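Local atomic coordinates of pyruvate kinase (Pyrobaculum aerophilum, PDB entry 3QTG), a protein that catalyses the last step of glycolysis, the interconversion of phosphoenolpyruvate and ADP with pyruvate and ATP, using a divalent metal cation. Residues A50-S53 with P54-K58. Sequence-based numbering, arbitrary orientation.
Sequences AHAS and PNEVK
Glu56 reaches back to the backbone of Ser53 where the polypeptide enters helix 54-71, a worked example of a helix start closed by a side chain from within its own first turn. Ser53 holds the N-cap position, and its backbone N donates a nearly straight hydrogen bond (175°) to Glu56 OE1 at 2.9 Å. The donor stands 35° out of the carboxylate plane. Glu56 CG lies beside its own backbone N (chi1 -72°) and the chain beyond is extended, which carries the carboxylate back along the first turn to Ser53 N. The acid's negative charge near the helix N-terminus is probably favoured by the helix dipole, although OE1 also sits 3.3 Å from His51 O, a second acceptor.

Beneath this polar clasp the packing is close. Ser53 O receives Val57 N at 2.8 Å, opening the helical bonding, and also takes a weak, bent bond from Glu56 N. Val57 CG2 nestles 3.3 Å from Ser53 O and 3.6 Å from Ala52 CB; both Ala52 and Val57 continue inward onto Ile47 of strand 44-48.

The outer side is looser: Ser53 OG, anti to its own N, is set beside the Pro54 ring, 3.3 Å from Pro54 CD, and so kept from capping the N-H of Glu56, while the side chain of Asn55 points away from the loop, at the exposed side. Replacing Glu56 by an alanine would probably leave the Ser53 N-H without its carboxylate mate and the turn before the helix freer to shift.

That turn follows Ala50 and His51, which probably contribute to ATP binding, as in related pyruvate kinases. Ser53 N to Glu56 OE1 is thus the one half of a capping box formed here, starting the helix after the second TIM-barrel strand.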
ATOM      1  N   ALA A  50      11.510 -37.229 -30.836  1.00 57.83           N
ATOM      2  CA  ALA A  50      10.728 -38.468 -30.886  1.00 59.49           C
ATOM      3  C   ALA A  50      10.388 -38.856 -32.337  1.00 60.94           C
ATOM      4  O   ALA A  50      10.581 -40.003 -32.738  1.00 61.69           O
ATOM      5  CB  ALA A  50       9.445 -38.310 -30.075  1.00 58.82           C
ATOM      6  N   HIS A  51       9.895 -37.897 -33.120  1.00 62.27           N
ATOM      7  CA  HIS A  51       9.425 -38.161 -34.481  1.00 63.93           C
ATOM      8  C   HIS A  51      10.385 -37.678 -35.554  1.00 65.29           C
ATOM      9  O   HIS A  51      10.094 -37.805 -36.746  1.00 66.14           O
ATOM     10  CB  HIS A  51       8.067 -37.499 -34.735  1.00 63.75           C
ATOM     11  CG  HIS A  51       7.053 -37.753 -33.665  1.00 63.88           C
ATOM     12  ND1 HIS A  51       6.243 -36.757 -33.164  1.00 64.17           N
ATOM     13  CD2 HIS A  51       6.708 -38.888 -33.011  1.00 64.60           C
ATOM     14  CE1 HIS A  51       5.444 -37.267 -32.243  1.00 64.80           C
ATOM     15  NE2 HIS A  51       5.708 -38.558 -32.128  1.00 65.14           N
ATOM     16  N   ALA A  52      11.518 -37.117 -35.143  1.00 66.17           N
ATOM     17  CA  ALA A  52      12.424 -36.488 -36.097  1.00 67.32           C
ATOM     18  C   ALA A  52      13.674 -37.305 -36.346  1.00 68.35           C
ATOM     19  O   ALA A  52      14.397 -37.668 -35.412  1.00 68.60           O
ATOM     20  CB  ALA A  52      12.784 -35.073 -35.667  1.00 66.77           C
ATOM     21  N   SER A  53      13.894 -37.592 -37.625  1.00 69.35           N
ATOM     22  CA  SER A  53      15.120 -38.189 -38.130  1.00 70.47           C
ATOM     23  C   SER A  53      16.204 -37.105 -38.177  1.00 70.64           C
ATOM     24  O   SER A  53      15.897 -35.950 -38.483  1.00 70.62           O
ATOM     25  CB  SER A  53      14.855 -38.717 -39.538  1.00 71.03           C
ATOM     26  OG  SER A  53      16.040 -39.191 -40.145  1.00 73.22           O
ATOM     27  N   PRO A  54      17.471 -37.464 -37.871  1.00 70.78           N
ATOM     28  CA  PRO A  54      18.586 -36.508 -37.909  1.00 70.48           C
ATOM     29  C   PRO A  54      18.675 -35.676 -39.193  1.00 70.34           C
ATOM     30  O   PRO A  54      19.124 -34.534 -39.141  1.00 70.20           O
ATOM     31  CB  PRO A  54      19.816 -37.410 -37.786  1.00 71.13           C
ATOM     32  CG  PRO A  54      19.340 -38.564 -36.997  1.00 71.20           C
ATOM     33  CD  PRO A  54      17.927 -38.807 -37.455  1.00 71.16           C
ATOM     34  N   ASN A  55      18.258 -36.232 -40.329  1.00 69.99           N
ATOM     35  CA  ASN A  55      18.254 -35.467 -41.585  1.00 69.78           C
ATOM     36  C   ASN A  55      16.958 -34.693 -41.842  1.00 68.36           C
ATOM     37  O   ASN A  55      16.919 -33.779 -42.683  1.00 68.54           O
ATOM     38  CB  ASN A  55      18.659 -36.338 -42.782  1.00 70.82           C
ATOM     39  CG  ASN A  55      20.154 -36.276 -43.056  1.00 72.68           C
ATOM     40  OD1 ASN A  55      20.631 -35.392 -43.777  1.00 73.50           O
ATOM     41  ND2 ASN A  55      20.905 -37.211 -42.475  1.00 73.30           N
ATOM     42  N   GLU A  56      15.905 -35.059 -41.115  1.00 66.53           N
ATOM     43  CA  GLU A  56      14.717 -34.205 -40.993  1.00 64.78           C
ATOM     44  C   GLU A  56      15.024 -32.977 -40.119  1.00 62.97           C
ATOM     45  O   GLU A  56      14.665 -31.854 -40.467  1.00 62.40           O
ATOM     46  CB  GLU A  56      13.553 -34.988 -40.404  1.00 64.63           C
ATOM     47  CG  GLU A  56      12.946 -36.003 -41.350  1.00 66.93           C
ATOM     48  CD  GLU A  56      11.798 -36.755 -40.718  1.00 69.21           C
ATOM     49  OE1 GLU A  56      11.749 -36.850 -39.467  1.00 70.11           O
ATOM     50  OE2 GLU A  56      10.938 -37.251 -41.473  1.00 70.91           O
ATOM     51  N   VAL A  57      15.695 -33.209 -38.992  1.00 61.30           N
ATOM     52  CA  VAL A  57      16.155 -32.140 -38.109  1.00 59.96           C
ATOM     53  C   VAL A  57      17.060 -31.178 -38.870  1.00 60.50           C
ATOM     54  O   VAL A  57      16.836 -29.970 -38.850  1.00 59.87           O
ATOM     55  CB  VAL A  57      16.913 -32.693 -36.882  1.00 59.64           C
ATOM     56  CG1 VAL A  57      17.383 -31.570 -35.998  1.00 58.60           C
ATOM     57  CG2 VAL A  57      16.037 -33.635 -36.092  1.00 57.73           C
ATOM     58  N   LYS A  58      18.065 -31.734 -39.551  1.00 60.95           N
ATOM     59  CA  LYS A  58      19.045 -30.964 -40.317  1.00 61.85           C
ATOM     60  C   LYS A  58      18.401 -30.062 -41.374  1.00 61.66           C
ATOM     61  O   LYS A  58      18.720 -28.874 -41.443  1.00 61.50           O
ATOM     62  CB  LYS A  58      20.083 -31.911 -40.962  1.00 62.46           C
ATOM     63  CG  LYS A  58      21.296 -31.225 -41.558  1.00 63.85           C
ATOM     64  CD  LYS A  58      22.415 -32.240 -41.909  1.00 65.37           C
ATOM     65  CE  LYS A  58      23.559 -31.575 -42.659  1.00 67.61           C
ATOM     66  NZ  LYS A  58      24.198 -30.467 -41.881  1.00 67.69           N
TER